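Local coordinates for protein glycosyl hydrolase, family 8 (Clostridium perfringens, PDB 3REN) that acts as an alpha-amylase, a glycoside hydrolase built on an (alpha/alpha)6-barrel that probably cleaves alpha-linked glucans, at residues 112-125 / 171-183. Numbering follows the deposited sequence.
Sequences ATIDELRIIKALLL and LCYLDLPTMKLLS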
# COMPACT_ATOMS: atom_id res chain seq x y z
N ALA A 112 -5.78 2.92 11.44
CA ALA A 112 -6.19 3.45 10.13
C ALA A 112 -6.85 2.30 9.35
O ALA A 112 -6.25 1.24 9.22
CB ALA A 112 -4.95 3.94 9.37
N THR A 113 -8.04 2.51 8.81
CA THR A 113 -8.79 1.50 8.07
C THR A 113 -7.97 0.79 6.99
O THR A 113 -8.08 -0.44 6.79
CB THR A 113 -10.06 2.15 7.52
OG1 THR A 113 -10.94 2.45 8.62
CG2 THR A 113 -10.82 1.25 6.54
N ILE A 114 -7.13 1.55 6.28
CA ILE A 114 -6.36 0.96 5.19
C ILE A 114 -5.42 -0.11 5.71
O ILE A 114 -5.24 -1.14 5.06
CB ILE A 114 -5.60 2.06 4.38
CG1 ILE A 114 -4.97 1.46 3.12
CG2 ILE A 114 -4.57 2.76 5.30
CD1 ILE A 114 -4.15 2.45 2.19
N ASP A 115 -4.80 0.10 6.88
CA ASP A 115 -3.91 -0.92 7.43
C ASP A 115 -4.70 -2.18 7.85
O ASP A 115 -4.19 -3.30 7.69
CB ASP A 115 -3.16 -0.45 8.67
CG ASP A 115 -2.32 0.78 8.45
OD1 ASP A 115 -1.81 0.99 7.33
OD2 ASP A 115 -2.15 1.51 9.45
N GLU A 116 -5.89 -1.99 8.40
CA GLU A 116 -6.72 -3.11 8.83
C GLU A 116 -7.10 -3.93 7.61
O GLU A 116 -6.99 -5.14 7.62
CB GLU A 116 -8.01 -2.64 9.54
CG GLU A 116 -7.79 -1.55 10.59
CD GLU A 116 -6.84 -2.04 11.66
OE1 GLU A 116 -6.91 -3.26 11.99
OE2 GLU A 116 -6.04 -1.24 12.18
N LEU A 117 -7.53 -3.24 6.55
CA LEU A 117 -7.99 -3.94 5.36
C LEU A 117 -6.82 -4.65 4.65
O LEU A 117 -7.03 -5.70 4.07
CB LEU A 117 -8.73 -3.00 4.40
CG LEU A 117 -10.12 -2.54 4.86
CD1 LEU A 117 -10.61 -1.33 4.05
CD2 LEU A 117 -11.10 -3.67 4.76
N ARG A 118 -5.61 -4.07 4.66
CA ARG A 118 -4.44 -4.70 4.05
C ARG A 118 -4.09 -6.02 4.76
O ARG A 118 -3.70 -7.00 4.11
CB ARG A 118 -3.22 -3.80 4.11
CG ARG A 118 -2.04 -4.29 3.28
CD ARG A 118 -0.81 -3.42 3.44
NE ARG A 118 -0.97 -2.05 2.90
CZ ARG A 118 -1.19 -0.96 3.63
NH1 ARG A 118 -1.35 -1.02 4.95
NH2 ARG A 118 -1.29 0.22 3.03
N ILE A 119 -4.20 -6.03 6.08
CA ILE A 119 -3.97 -7.21 6.91
C ILE A 119 -5.06 -8.28 6.73
O ILE A 119 -4.75 -9.48 6.64
CB ILE A 119 -3.75 -6.79 8.38
CG1 ILE A 119 -2.36 -6.14 8.46
CG2 ILE A 119 -3.81 -8.05 9.35
CD1 ILE A 119 -2.02 -5.37 9.71
N ILE A 120 -6.31 -7.86 6.66
CA ILE A 120 -7.39 -8.78 6.36
C ILE A 120 -7.13 -9.44 5.02
O ILE A 120 -7.30 -10.64 4.90
CB ILE A 120 -8.76 -8.07 6.38
CG1 ILE A 120 -9.20 -7.81 7.82
CG2 ILE A 120 -9.82 -8.93 5.67
CD1 ILE A 120 -9.97 -6.45 7.98
N LYS A 121 -6.72 -8.66 4.01
CA LYS A 121 -6.47 -9.20 2.68
C LYS A 121 -5.36 -10.25 2.72
O LYS A 121 -5.53 -11.34 2.19
CB LYS A 121 -6.08 -8.09 1.69
CG LYS A 121 -5.89 -8.58 0.23
CD LYS A 121 -5.33 -7.42 -0.63
CE LYS A 121 -5.54 -7.71 -2.12
NZ LYS A 121 -4.81 -6.76 -3.08
N ALA A 122 -4.23 -9.95 3.38
CA ALA A 122 -3.13 -10.92 3.52
C ALA A 122 -3.58 -12.20 4.22
O ALA A 122 -3.20 -13.31 3.82
CB ALA A 122 -1.97 -10.30 4.28
N LEU A 123 -4.40 -12.05 5.25
CA LEU A 123 -4.95 -13.20 5.99
C LEU A 123 -5.91 -14.06 5.16
O LEU A 123 -5.82 -15.30 5.17
CB LEU A 123 -5.60 -12.74 7.29
CG LEU A 123 -4.63 -12.30 8.39
CD1 LEU A 123 -5.39 -11.57 9.48
CD2 LEU A 123 -3.87 -13.51 8.97
N LEU A 124 -6.82 -13.42 4.42
CA LEU A 124 -7.73 -14.17 3.55
C LEU A 124 -6.98 -14.84 2.40
O LEU A 124 -7.25 -16.00 2.08
CB LEU A 124 -8.88 -13.29 3.06
CG LEU A 124 -9.79 -12.76 4.18
CD1 LEU A 124 -10.89 -11.81 3.64
CD2 LEU A 124 -10.40 -13.94 4.97
N LEU A 125 -6.04 -14.14 1.78
CA LEU A 125 -5.15 -14.80 0.81
C LEU A 125 -4.40 -16.00 1.43
O LEU A 125 -4.25 -17.03 0.80
CB LEU A 125 -4.13 -13.79 0.21
CG LEU A 125 -4.77 -12.64 -0.61
CD1 LEU A 125 -3.74 -11.68 -1.12
CD2 LEU A 125 -5.72 -13.15 -1.77
N LEU A 171 -10.02 7.95 -0.51
CA LEU A 171 -10.44 6.96 -1.49
C LEU A 171 -9.49 5.76 -1.61
O LEU A 171 -9.98 4.65 -1.83
CB LEU A 171 -10.69 7.59 -2.88
CG LEU A 171 -12.13 8.07 -3.12
CD1 LEU A 171 -12.40 9.29 -2.20
CD2 LEU A 171 -12.37 8.45 -4.58
N CYS A 172 -8.18 5.98 -1.44
CA CYS A 172 -7.22 4.85 -1.48
C CYS A 172 -7.41 3.84 -0.32
O CYS A 172 -6.90 2.72 -0.41
CB CYS A 172 -5.76 5.34 -1.52
SG CYS A 172 -5.19 6.18 -0.06
N TYR A 173 -8.09 4.25 0.76
CA TYR A 173 -8.47 3.33 1.87
C TYR A 173 -9.57 2.35 1.47
O TYR A 173 -9.78 1.35 2.16
CB TYR A 173 -9.01 4.12 3.06
CG TYR A 173 -7.97 4.74 3.97
CD1 TYR A 173 -6.87 5.41 3.46
CD2 TYR A 173 -8.14 4.70 5.36
CE1 TYR A 173 -5.95 6.00 4.32
CE2 TYR A 173 -7.24 5.29 6.20
CZ TYR A 173 -6.15 5.92 5.68
OH TYR A 173 -5.25 6.52 6.54
N LEU A 174 -10.30 2.64 0.40
CA LEU A 174 -11.42 1.78 -0.00
C LEU A 174 -10.92 0.59 -0.80
O LEU A 174 -10.94 0.59 -2.06
CB LEU A 174 -12.50 2.58 -0.76
CG LEU A 174 -13.07 3.73 0.08
CD1 LEU A 174 -13.87 4.61 -0.83
CD2 LEU A 174 -13.90 3.21 1.26
N ASP A 175 -10.46 -0.43 -0.05
CA ASP A 175 -9.79 -1.60 -0.57
C ASP A 175 -10.86 -2.57 -1.11
O ASP A 175 -11.23 -3.53 -0.46
CB ASP A 175 -9.04 -2.23 0.60
CG ASP A 175 -8.06 -3.31 0.19
OD1 ASP A 175 -8.18 -3.89 -0.91
OD2 ASP A 175 -7.15 -3.59 1.01
N LEU A 176 -11.27 -2.33 -2.32
CA LEU A 176 -12.29 -3.09 -2.96
C LEU A 176 -11.97 -4.59 -3.00
O LEU A 176 -12.84 -5.34 -2.75
CB LEU A 176 -12.53 -2.60 -4.38
CG LEU A 176 -13.59 -1.55 -4.64
CD1 LEU A 176 -13.99 -0.78 -3.51
CD2 LEU A 176 -13.62 -0.84 -5.95
N PRO A 177 -10.74 -4.99 -3.28
CA PRO A 177 -10.44 -6.42 -3.33
C PRO A 177 -10.68 -7.11 -1.99
O PRO A 177 -11.21 -8.22 -1.97
CB PRO A 177 -8.94 -6.49 -3.72
CG PRO A 177 -8.74 -5.20 -4.44
CD PRO A 177 -9.57 -4.19 -3.69
N THR A 178 -10.29 -6.47 -0.90
CA THR A 178 -10.52 -7.04 0.42
C THR A 178 -12.04 -7.12 0.68
O THR A 178 -12.53 -8.13 1.19
CB THR A 178 -9.82 -6.18 1.50
OG1 THR A 178 -8.41 -6.10 1.21
CG2 THR A 178 -10.03 -6.78 2.87
N MSE A 179 -12.79 -6.08 0.33
CA MSE A 179 -14.24 -6.09 0.57
C MSE A 179 -14.94 -7.18 -0.25
O MSE A 179 -15.92 -7.77 0.21
CB MSE A 179 -14.88 -4.71 0.32
CG MSE A 179 -14.43 -3.65 1.31
SE MSE A 179 -14.87 -1.91 0.56
CE MSE A 179 -14.07 -0.72 1.86
N LYS A 180 -14.47 -7.41 -1.46
CA LYS A 180 -14.93 -8.50 -2.29
C LYS A 180 -14.62 -9.84 -1.61
O LYS A 180 -15.52 -10.65 -1.41
CB LYS A 180 -14.22 -8.46 -3.63
CG LYS A 180 -14.65 -9.59 -4.59
CD LYS A 180 -14.42 -9.17 -6.01
CE LYS A 180 -14.86 -10.28 -6.94
NZ LYS A 180 -14.82 -9.76 -8.31
N LEU A 181 -13.41 -10.05 -1.17
CA LEU A 181 -13.13 -11.28 -0.48
C LEU A 181 -14.03 -11.44 0.75
O LEU A 181 -14.61 -12.48 0.94
CB LEU A 181 -11.71 -11.30 -0.03
CG LEU A 181 -10.65 -11.85 -0.94
CD1 LEU A 181 -11.09 -12.46 -2.18
CD2 LEU A 181 -9.41 -11.16 -1.01
N LEU A 182 -14.18 -10.39 1.53
CA LEU A 182 -15.06 -10.42 2.71
C LEU A 182 -16.53 -10.77 2.40
O LEU A 182 -17.23 -11.42 3.24
CB LEU A 182 -14.97 -9.08 3.48
CG LEU A 182 -13.72 -8.92 4.36
CD1 LEU A 182 -13.49 -7.44 4.83
CD2 LEU A 182 -13.73 -9.90 5.54
N SER A 183 -17.01 -10.31 1.23
CA SER A 183 -18.38 -10.55 0.77
C SER A 183 -18.63 -12.02 0.51
O SER A 183 -19.75 -12.48 0.60
CB SER A 183 -18.66 -9.76 -0.51
OG SER A 183 -18.47 -8.38 -0.31
O HOH W 1 -5.78 -1.63 2.07
O HOH W 2 -5.85 -4.58 -1.82
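I114 lays its CG2 methyl over one face of the Y173 ring, 3.6 Å from the centroid and 14° off the ring normal, a CH-pi contact. Branching at CB lets isoleucine do two jobs here: with CG1 anti to the backbone N (chi1 -172°), the other branch carries CD1 to within 3.8 Å of C172 O. T113 CB meets the same ring at its edge. Farther along, L117 splits its methyls, CD1 against Y173 O and D175 CB, CD2 against T178 CG2, while I120 CG2 sits 3.5 Å from T178 CG2. L124 CD1 then reaches both L181 and L182, where the packing is purely aliphatic. The helix axes approach to 9.1 Å at 53°. Small, beta-branched T178 fits where the backbones come close: its OG1 lies 3.2 Å from L117 O, within hydrogen-bonding range, and its methyl faces I120.

D175 is the N-cap of helix 176-183, its OD1 accepting a weak bond from T178 N. Water 1 joins D175 OD2 to I114 O, and water 2 links OD1 to K121 NZ, whose extended chain passes P177 and also forms a salt bridge with E243. Helix 133-150 also packs on L117 and I120. The contact is thus largely apolar, with the T178 hydroxyl as a polar exception and a water-bridged capping carboxylate at its border; K121 NZ, 4.9 Å from D175 OD1 and not touching it, probably helps to stabilise that negative charge.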